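Local structure of N-acetylglucosamine-6-phosphate deacetylase (Thermotoga maritima, 1O12) at residues Thr208-Gly213 and Leu236-Asp241; Ile262-Asp267 and Gln309-Phe314; Ser189-Glu194 and Ile222-Ala227. The protein probably removes the acetyl group from N-acetylglucosamine 6-phosphate, as other NagA-family metal-dependent deacetylases do, using one divalent metal cation per subunit. All blocks are in the same frame, centred on the assembly; numbering follows the deposited sequence.

Overall arrangement
The three contacts lie in the TIM-barrel amidohydrolase fold. Interactions 1 and 2 share a sheet, their centres about 10 Å apart. Strands 235-239 and 262-265 are neighbours in it, and L236 O and V263 N are 2.8 Å apart. Interaction 1 holds the iron ligand H209, and I239 packs on D267, the predicted catalytic acid/base at the end of 262-267. Interaction 3 is centred about 15 Å from the centre of interaction 1 and meets it where G213 O and S189 N come within 3.1 Å. S189 follows H188, a second iron ligand. Interactions 2 and 3 do not touch; their nearest atoms are about 12 Å apart. Interactions 1 and 3 both reach the second subunit.

Interaction 1 of 3, residues Thr208-Gly213 and Leu236-Asp241; sequences THFPNG and LELICD. With FE (Fe (III) ion), chain C.
The F210 ring is covered on both faces. L236 CD1 sits over one face, 3.5 Å from the ring centroid and 7° off the normal, a CH-pi contact. P211 CB lies over the opposite face. L238 CD2 approaches the ring obliquely. T208 CG2 lies over the centre of one H209 ring face. H209 NE2 binds the iron at 2.3 Å, with E127 and H188 as the other protein ligands. H209 CB rests 3.7 Å from I239 CD1.

One backbone bond joins the loop to the strand: F210 N donates to E237 O at 2.9 Å. One water bridges the segments: it donates to F210 O and N212 OD1 and accepts from I239 N. The E237 and T208 side chains lie side by side, OE1 3.3 Å from T208 CG2. OE1 is hydrogen-bonded to H61 ND1, and OE2 forms a salt bridge with R206. N212, a predicted substrate-binding residue, is hydrogen-bonded through ND2 to H244 O.

This is the C-terminal end of a barrel strand, where the amidohydrolase metal site lies. Strand 262-265 flanks strand 235-239, helices 223-230 and 247-257 pack on F210, and H219 of the second subunit packs on P211 and N212.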
loop_
_atom_site.group_PDB
_atom_site.type_symbol
_atom_site.label_atom_id
_atom_site.label_comp_id
_atom_site.label_asym_id
_atom_site.label_seq_id
_atom_site.Cartn_x
_atom_site.Cartn_y
_atom_site.Cartn_z
ATOM N N THR A 208 11.093 -4.980 -10.941
ATOM C CA THR A 208 12.469 -5.245 -10.484
ATOM C C THR A 208 12.804 -4.478 -9.193
ATOM O O THR A 208 12.573 -3.269 -9.089
ATOM C CB THR A 208 13.502 -4.944 -11.662
ATOM O OG1 THR A 208 13.219 -5.824 -12.750
ATOM C CG2 THR A 208 14.963 -5.162 -11.245
ATOM N N HIS A 209 13.390 -5.212 -8.246
ATOM C CA HIS A 209 13.680 -4.755 -6.877
ATOM C C HIS A 209 12.858 -3.547 -6.424
ATOM O O HIS A 209 13.328 -2.407 -6.389
ATOM C CB HIS A 209 15.190 -4.557 -6.604
ATOM C CG HIS A 209 15.893 -3.680 -7.582
ATOM N ND1 HIS A 209 15.326 -2.545 -8.109
ATOM C CD2 HIS A 209 17.130 -3.773 -8.128
ATOM C CE1 HIS A 209 16.179 -1.977 -8.944
ATOM N NE2 HIS A 209 17.281 -2.704 -8.974
ATOM N N PHE A 210 11.596 -3.850 -6.114
ATOM C CA PHE A 210 10.585 -2.903 -5.639
ATOM C C PHE A 210 10.927 -2.521 -4.196
ATOM O O PHE A 210 11.219 -3.388 -3.370
ATOM C CB PHE A 210 9.216 -3.597 -5.679
ATOM C CG PHE A 210 8.073 -2.768 -5.148
ATOM C CD1 PHE A 210 7.249 -2.063 -6.020
ATOM C CD2 PHE A 210 7.809 -2.713 -3.778
ATOM C CE1 PHE A 210 6.186 -1.323 -5.550
ATOM C CE2 PHE A 210 6.747 -1.974 -3.288
ATOM C CZ PHE A 210 5.929 -1.275 -4.173
ATOM N N PRO A 211 10.864 -1.226 -3.863
ATOM C CA PRO A 211 10.498 -0.113 -4.741
ATOM C C PRO A 211 11.717 0.721 -5.110
ATOM O O PRO A 211 11.578 1.876 -5.519
ATOM C CB PRO A 211 9.556 0.675 -3.875
ATOM C CG PRO A 211 10.314 0.646 -2.577
ATOM C CD PRO A 211 10.801 -0.792 -2.457
ATOM N N ASN A 212 12.908 0.159 -4.951
ATOM C CA ASN A 212 14.103 0.937 -5.288
ATOM C C ASN A 212 14.136 1.244 -6.792
ATOM O O ASN A 212 13.828 0.386 -7.621
ATOM C CB ASN A 212 15.384 0.183 -4.903
ATOM C CG ASN A 212 15.296 -0.507 -3.534
ATOM O OD1 ASN A 212 15.133 -1.736 -3.454
ATOM N ND2 ASN A 212 15.416 0.279 -2.457
ATOM N N GLY A 213 14.500 2.471 -7.144
ATOM C CA GLY A 213 14.591 2.840 -8.554
ATOM C C GLY A 213 13.272 3.157 -9.228
ATOM O O GLY A 213 13.104 2.926 -10.426
ATOM N N LEU A 236 6.424 -8.643 -7.238
ATOM C CA LEU A 236 7.452 -7.675 -6.914
ATOM C C LEU A 236 8.667 -8.358 -6.350
ATOM O O LEU A 236 8.552 -9.192 -5.449
ATOM C CB LEU A 236 6.950 -6.670 -5.875
ATOM C CG LEU A 236 5.556 -6.051 -6.035
ATOM C CD1 LEU A 236 5.273 -5.092 -4.893
ATOM C CD2 LEU A 236 5.491 -5.331 -7.372
ATOM N N GLU A 237 9.849 -8.037 -6.862
ATOM C CA GLU A 237 10.993 -8.675 -6.265
ATOM C C GLU A 237 11.444 -7.778 -5.098
ATOM O O GLU A 237 11.361 -6.569 -5.176
ATOM C CB GLU A 237 12.091 -8.974 -7.321
ATOM C CG GLU A 237 12.947 -7.856 -7.803
ATOM C CD GLU A 237 13.964 -8.300 -8.868
ATOM O OE1 GLU A 237 14.950 -7.566 -9.057
ATOM O OE2 GLU A 237 13.789 -9.355 -9.532
ATOM N N LEU A 238 11.863 -8.391 -4.000
ATOM C CA LEU A 238 12.285 -7.654 -2.823
ATOM C C LEU A 238 13.672 -8.075 -2.308
ATOM O O LEU A 238 13.958 -9.259 -2.188
ATOM C CB LEU A 238 11.293 -7.881 -1.686
ATOM C CG LEU A 238 9.779 -7.740 -1.767
ATOM C CD1 LEU A 238 9.242 -7.945 -0.334
ATOM C CD2 LEU A 238 9.350 -6.367 -2.322
ATOM N N ILE A 239 14.526 -7.111 -1.992
ATOM C CA ILE A 239 15.839 -7.438 -1.442
ATOM C C ILE A 239 15.711 -7.370 0.083
ATOM O O ILE A 239 15.667 -6.276 0.632
ATOM C CB ILE A 239 16.907 -6.432 -1.910
ATOM C CG1 ILE A 239 17.054 -6.497 -3.431
ATOM C CG2 ILE A 239 18.249 -6.716 -1.207
ATOM C CD1 ILE A 239 17.738 -5.275 -4.025
ATOM N N CYS A 240 15.653 -8.515 0.769
ATOM C CA CYS A 240 15.483 -8.501 2.216
ATOM C C CYS A 240 16.706 -8.422 3.088
ATOM O O CYS A 240 16.929 -9.288 3.924
ATOM C CB CYS A 240 14.670 -9.689 2.659
ATOM S SG CYS A 240 13.045 -9.547 2.052
ATOM N N ASP A 241 17.458 -7.348 2.922
ATOM C CA ASP A 241 18.677 -7.144 3.663
ATOM C C ASP A 241 18.532 -6.116 4.769
ATOM O O ASP A 241 19.501 -5.807 5.455
ATOM C CB ASP A 241 19.803 -6.717 2.721
ATOM C CG ASP A 241 19.473 -5.466 1.944
ATOM O OD1 ASP A 241 20.315 -5.085 1.104
ATOM O OD2 ASP A 241 18.396 -4.863 2.155
HETATM FE FE FE C . 19.154 -2.176 -10.231
HETATM O O HOH W 1 13.879 -4.661 -3.062
#

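Interaction 2 of 3, residues Ile262-Asp267 and Gln309-Phe314; sequences IVLVTD and QAVKNF
L264 and F314 meet at an angle in the middle of this contact. The leucine points from the strand toward the helix, and its two methyl groups divide the work. CD1 lies 3.8 Å from F314 CD2, oblique to the ring. CD2 reaches past the ring toward the helix backbone, 4.1 Å from F314 CB and 4.2 Å from V311 CA. It also lies 4.3 Å from V311 CG2. The phenyl ring swings out to the strand because CG of F314 stands opposite the backbone N (chi1 -172°). I262 is two residues earlier, on the same side of the strand. Its CG2 comes within 4.1 Å of F314 CE2, again obliquely. Both strand residues therefore meet the CD2-CE2 side of the ring. A310 points toward the strand but is small, and it is the carbonyl O of A310 that L264 CD2 approaches, at 4.2 Å.

This is strand-to-helix packing of the TIM-barrel amidohydrolase fold. Side chains on the outer side of a barrel strand meet a surrounding helix. The axes of strand 262-265 and helix 309-314 approach to 9.0 Å, with 136° between their directions. Helix 322-336 adds to the same apolar layer: V328 touches L264, and L325 touches V311 and F314. L238 of the adjacent strand packs on I262.

V263 and V265 face the other way and touch E237. Past the strand, D267 is the predicted proton donor/acceptor, and its OD1 bonds to H63 NE2. The helix also carries polar links. Q309 NE2 donates to N313 OD1 across one turn at 3.2 Å, from above the carbonyl plane. N313 ND2 in turn bonds to the carbonyl O of C240.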
loop_
_atom_site.group_PDB
_atom_site.type_symbol
_atom_site.label_atom_id
_atom_site.label_comp_id
_atom_site.label_asym_id
_atom_site.label_seq_id
_atom_site.Cartn_x
_atom_site.Cartn_y
_atom_site.Cartn_z
ATOM N N ILE A 262 5.239 -11.859 -4.163
ATOM C CA ILE A 262 6.611 -11.455 -3.845
ATOM C C ILE A 262 7.664 -12.459 -4.315
ATOM O O ILE A 262 7.528 -13.666 -4.145
ATOM C CB ILE A 262 6.757 -11.237 -2.342
ATOM C CG1 ILE A 262 6.098 -9.920 -1.953
ATOM C CG2 ILE A 262 8.203 -11.294 -1.934
ATOM C CD1 ILE A 262 5.732 -9.872 -0.465
ATOM N N VAL A 263 8.719 -11.945 -4.916
ATOM C CA VAL A 263 9.778 -12.803 -5.397
ATOM C C VAL A 263 11.055 -12.470 -4.658
ATOM O O VAL A 263 11.569 -11.354 -4.777
ATOM C CB VAL A 263 9.975 -12.605 -6.897
ATOM C CG1 VAL A 263 11.390 -13.008 -7.322
ATOM C CG2 VAL A 263 8.983 -13.452 -7.628
ATOM N N LEU A 264 11.579 -13.407 -3.878
ATOM C CA LEU A 264 12.817 -13.099 -3.150
ATOM C C LEU A 264 13.952 -12.998 -4.157
ATOM O O LEU A 264 13.980 -13.712 -5.160
ATOM C CB LEU A 264 13.099 -14.159 -2.090
ATOM C CG LEU A 264 12.933 -13.681 -0.647
ATOM C CD1 LEU A 264 11.845 -12.648 -0.554
ATOM C CD2 LEU A 264 12.643 -14.846 0.276
ATOM N N VAL A 265 14.895 -12.117 -3.887
ATOM C CA VAL A 265 16.002 -11.889 -4.800
ATOM C C VAL A 265 17.217 -11.486 -3.942
ATOM O O VAL A 265 17.068 -11.016 -2.811
ATOM C CB VAL A 265 15.572 -10.747 -5.792
ATOM C CG1 VAL A 265 16.598 -9.694 -5.875
ATOM C CG2 VAL A 265 15.222 -11.328 -7.162
ATOM N N THR A 266 18.415 -11.636 -4.474
ATOM C CA THR A 266 19.588 -11.286 -3.711
ATOM C C THR A 266 20.206 -9.947 -4.149
ATOM O O THR A 266 20.541 -9.119 -3.297
ATOM C CB THR A 266 20.609 -12.464 -3.799
ATOM O OG1 THR A 266 21.160 -12.726 -2.505
ATOM C CG2 THR A 266 21.698 -12.188 -4.802
ATOM N N ASP A 267 20.315 -9.716 -5.464
ATOM C CA ASP A 267 20.906 -8.493 -6.022
ATOM C C ASP A 267 22.320 -8.384 -5.462
ATOM O O ASP A 267 22.883 -7.305 -5.310
ATOM C CB ASP A 267 20.071 -7.253 -5.649
ATOM C CG ASP A 267 20.493 -5.963 -6.429
ATOM O OD1 ASP A 267 20.693 -5.990 -7.675
ATOM O OD2 ASP A 267 20.595 -4.894 -5.782
ATOM N N GLN A 309 20.238 -15.960 3.773
ATOM C CA GLN A 309 19.938 -14.933 4.757
ATOM C C GLN A 309 18.653 -14.228 4.360
ATOM O O GLN A 309 17.870 -13.832 5.211
ATOM C CB GLN A 309 21.087 -13.925 4.853
ATOM C CG GLN A 309 21.005 -13.009 6.088
ATOM C CD GLN A 309 20.923 -13.805 7.390
ATOM O OE1 GLN A 309 21.804 -14.608 7.692
ATOM N NE2 GLN A 309 19.859 -13.585 8.162
ATOM N N ALA A 310 18.442 -14.096 3.056
ATOM C CA ALA A 310 17.248 -13.473 2.524
ATOM C C ALA A 310 16.024 -14.206 3.055
ATOM O O ALA A 310 15.069 -13.580 3.505
ATOM C CB ALA A 310 17.263 -13.527 1.028
ATOM N N VAL A 311 16.055 -15.531 3.017
ATOM C CA VAL A 311 14.928 -16.320 3.484
ATOM C C VAL A 311 14.680 -16.139 4.981
ATOM O O VAL A 311 13.524 -15.940 5.420
ATOM C CB VAL A 311 15.139 -17.817 3.160
ATOM C CG1 VAL A 311 14.001 -18.662 3.733
ATOM C CG2 VAL A 311 15.207 -17.989 1.652
ATOM N N LYS A 312 15.759 -16.179 5.759
ATOM C CA LYS A 312 15.623 -16.033 7.193
ATOM C C LYS A 312 15.051 -14.657 7.493
ATOM O O LYS A 312 14.121 -14.527 8.302
ATOM C CB LYS A 312 16.969 -16.183 7.897
ATOM C CG LYS A 312 17.574 -17.583 7.870
ATOM C CD LYS A 312 18.649 -17.731 8.952
ATOM C CE LYS A 312 19.649 -18.843 8.654
ATOM N NZ LYS A 312 20.621 -18.480 7.549
ATOM N N ASN A 313 15.603 -13.640 6.828
ATOM C CA ASN A 313 15.175 -12.274 7.065
ATOM C C ASN A 313 13.709 -12.126 6.790
ATOM O O ASN A 313 12.954 -11.671 7.654
ATOM C CB ASN A 313 15.957 -11.255 6.200
ATOM C CG ASN A 313 17.371 -10.986 6.716
ATOM O OD1 ASN A 313 17.701 -11.272 7.865
ATOM N ND2 ASN A 313 18.205 -10.419 5.863
ATOM N N PHE A 314 13.299 -12.523 5.590
ATOM C CA PHE A 314 11.911 -12.406 5.192
ATOM C C PHE A 314 11.015 -13.063 6.195
ATOM O O PHE A 314 10.001 -12.498 6.596
ATOM C CB PHE A 314 11.663 -13.044 3.835
ATOM C CG PHE A 314 10.294 -12.777 3.315
ATOM C CD1 PHE A 314 9.243 -13.650 3.602
ATOM C CD2 PHE A 314 10.039 -11.614 2.580
ATOM C CE1 PHE A 314 7.947 -13.379 3.159
ATOM C CE2 PHE A 314 8.762 -11.320 2.129
ATOM C CZ PHE A 314 7.708 -12.207 2.417
#

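Interaction 3 of 3, residues Ser189-Glu194 and Ile222-Ala227; sequences SIATFE and IGITGA
S189 opens the first segment against I224, in a loop that leads from a strand of the TIM-barrel fold into helix 193-200. It forms an ST turn: its OG accepts from A191 N at 2.8 Å. The same oxygen is hydrogen-bonded to E167, and lies 3.5 Å from I224 CD1, so an apolar methyl abuts a polar atom that already has partners. With CG1 of I224 turned away from its carbonyl carbon (chi1 -70°), the chain runs out to S189.

A191 CB lies 4.1 Å from I224 CG1, and its carbonyl O 3.6 Å from I224 N. T192 is the N-cap of helix 193-200, and its side chain caps a backbone N further along it. The chain passes closely over G223, whose positive phi favours glycine.

F193 has the broadest contact here. Its N sits 3.5 Å from G223 CA. Its N and that of G223 both donate to E221 OE2, so one carboxylate oxygen joins the two segments. The F193 and I222 side chains run alongside each other, pointing the same way, and I222 CD1 meets the ring obliquely. A227 meets the ring from the next helical turn, its CA at the edge in the ring plane and its CB 3.8 Å from F193 CD1. E248 of the second subunit packs on F193 and I222. I222 CD1 comes closest to the ring at F193 CD1, 3.5 Å away.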
loop_
_atom_site.group_PDB
_atom_site.type_symbol
_atom_site.label_atom_id
_atom_site.label_comp_id
_atom_site.label_asym_id
_atom_site.label_seq_id
_atom_site.Cartn_x
_atom_site.Cartn_y
_atom_site.Cartn_z
ATOM N N SER A 189 12.742 3.201 -13.501
ATOM C CA SER A 189 11.862 4.005 -14.320
ATOM C C SER A 189 11.100 5.081 -13.569
ATOM O O SER A 189 10.926 5.004 -12.353
ATOM C CB SER A 189 10.870 3.056 -14.992
ATOM O OG SER A 189 9.597 3.647 -15.176
ATOM N N ILE A 190 10.655 6.106 -14.292
ATOM C CA ILE A 190 9.838 7.149 -13.657
ATOM C C ILE A 190 8.453 7.097 -14.266
ATOM O O ILE A 190 7.633 7.954 -14.017
ATOM C CB ILE A 190 10.393 8.593 -13.830
ATOM C CG1 ILE A 190 10.710 8.872 -15.295
ATOM C CG2 ILE A 190 11.574 8.808 -12.918
ATOM C CD1 ILE A 190 11.510 10.173 -15.459
ATOM N N ALA A 191 8.200 6.074 -15.064
ATOM C CA ALA A 191 6.910 5.918 -15.704
ATOM C C ALA A 191 5.713 6.091 -14.759
ATOM O O ALA A 191 5.740 5.721 -13.572
ATOM C CB ALA A 191 6.837 4.555 -16.383
ATOM N N THR A 192 4.646 6.635 -15.321
ATOM C CA THR A 192 3.426 6.865 -14.589
ATOM C C THR A 192 2.661 5.557 -14.554
ATOM O O THR A 192 3.077 4.567 -15.130
ATOM C CB THR A 192 2.559 7.904 -15.314
ATOM O OG1 THR A 192 2.270 7.424 -16.634
ATOM C CG2 THR A 192 3.296 9.240 -15.426
ATOM N N PHE A 193 1.524 5.574 -13.876
ATOM C CA PHE A 193 0.666 4.416 -13.784
ATOM C C PHE A 193 0.156 3.998 -15.157
ATOM O O PHE A 193 0.100 2.798 -15.461
ATOM C CB PHE A 193 -0.523 4.730 -12.892
ATOM C CG PHE A 193 -1.545 3.638 -12.841
ATOM C CD1 PHE A 193 -1.339 2.513 -12.051
ATOM C CD2 PHE A 193 -2.717 3.737 -13.578
ATOM C CE1 PHE A 193 -2.274 1.511 -11.994
ATOM C CE2 PHE A 193 -3.673 2.726 -13.528
ATOM C CZ PHE A 193 -3.447 1.610 -12.730
ATOM N N GLU A 194 -0.207 4.970 -15.994
ATOM C CA GLU A 194 -0.732 4.640 -17.322
ATOM C C GLU A 194 0.329 4.110 -18.278
ATOM O O GLU A 194 0.021 3.287 -19.146
ATOM C CB GLU A 194 -1.439 5.854 -17.968
ATOM C CG GLU A 194 -2.738 6.324 -17.252
ATOM C CD GLU A 194 -3.843 5.245 -17.170
ATOM O OE1 GLU A 194 -4.788 5.438 -16.358
ATOM O OE2 GLU A 194 -3.781 4.219 -17.908
ATOM N N ILE A 222 -0.042 7.429 -8.884
ATOM C CA ILE A 222 0.476 6.343 -8.078
ATOM C C ILE A 222 1.706 5.696 -8.695
ATOM O O ILE A 222 2.477 5.012 -7.998
ATOM C CB ILE A 222 -0.634 5.290 -7.760
ATOM C CG1 ILE A 222 -1.110 4.590 -9.022
ATOM C CG2 ILE A 222 -1.818 5.988 -7.086
ATOM C CD1 ILE A 222 -2.048 3.444 -8.718
ATOM N N GLY A 223 1.904 5.951 -9.990
ATOM C CA GLY A 223 3.063 5.434 -10.709
ATOM C C GLY A 223 3.258 3.922 -10.706
ATOM O O GLY A 223 2.339 3.139 -10.381
ATOM N N ILE A 224 4.464 3.504 -11.085
ATOM C CA ILE A 224 4.791 2.078 -11.124
ATOM C C ILE A 224 4.678 1.469 -9.733
ATOM O O ILE A 224 4.254 0.332 -9.580
ATOM C CB ILE A 224 6.250 1.808 -11.644
ATOM C CG1 ILE A 224 6.363 2.110 -13.132
ATOM C CG2 ILE A 224 6.613 0.335 -11.420
ATOM C CD1 ILE A 224 7.428 1.263 -13.829
ATOM N N THR A 225 5.086 2.225 -8.725
ATOM C CA THR A 225 5.036 1.751 -7.344
ATOM C C THR A 225 3.601 1.446 -6.973
ATOM O O THR A 225 3.322 0.461 -6.296
ATOM C CB THR A 225 5.582 2.827 -6.400
ATOM O OG1 THR A 225 6.857 3.245 -6.896
ATOM C CG2 THR A 225 5.695 2.319 -4.977
ATOM N N GLY A 226 2.700 2.309 -7.431
ATOM C CA GLY A 226 1.290 2.144 -7.145
ATOM C C GLY A 226 0.702 1.004 -7.935
ATOM O O GLY A 226 -0.153 0.264 -7.438
ATOM N N ALA A 227 1.149 0.865 -9.174
ATOM C CA ALA A 227 0.695 -0.230 -10.016
ATOM C C ALA A 227 1.148 -1.503 -9.329
ATOM O O ALA A 227 0.367 -2.436 -9.163
ATOM C CB ALA A 227 1.318 -0.139 -11.395
#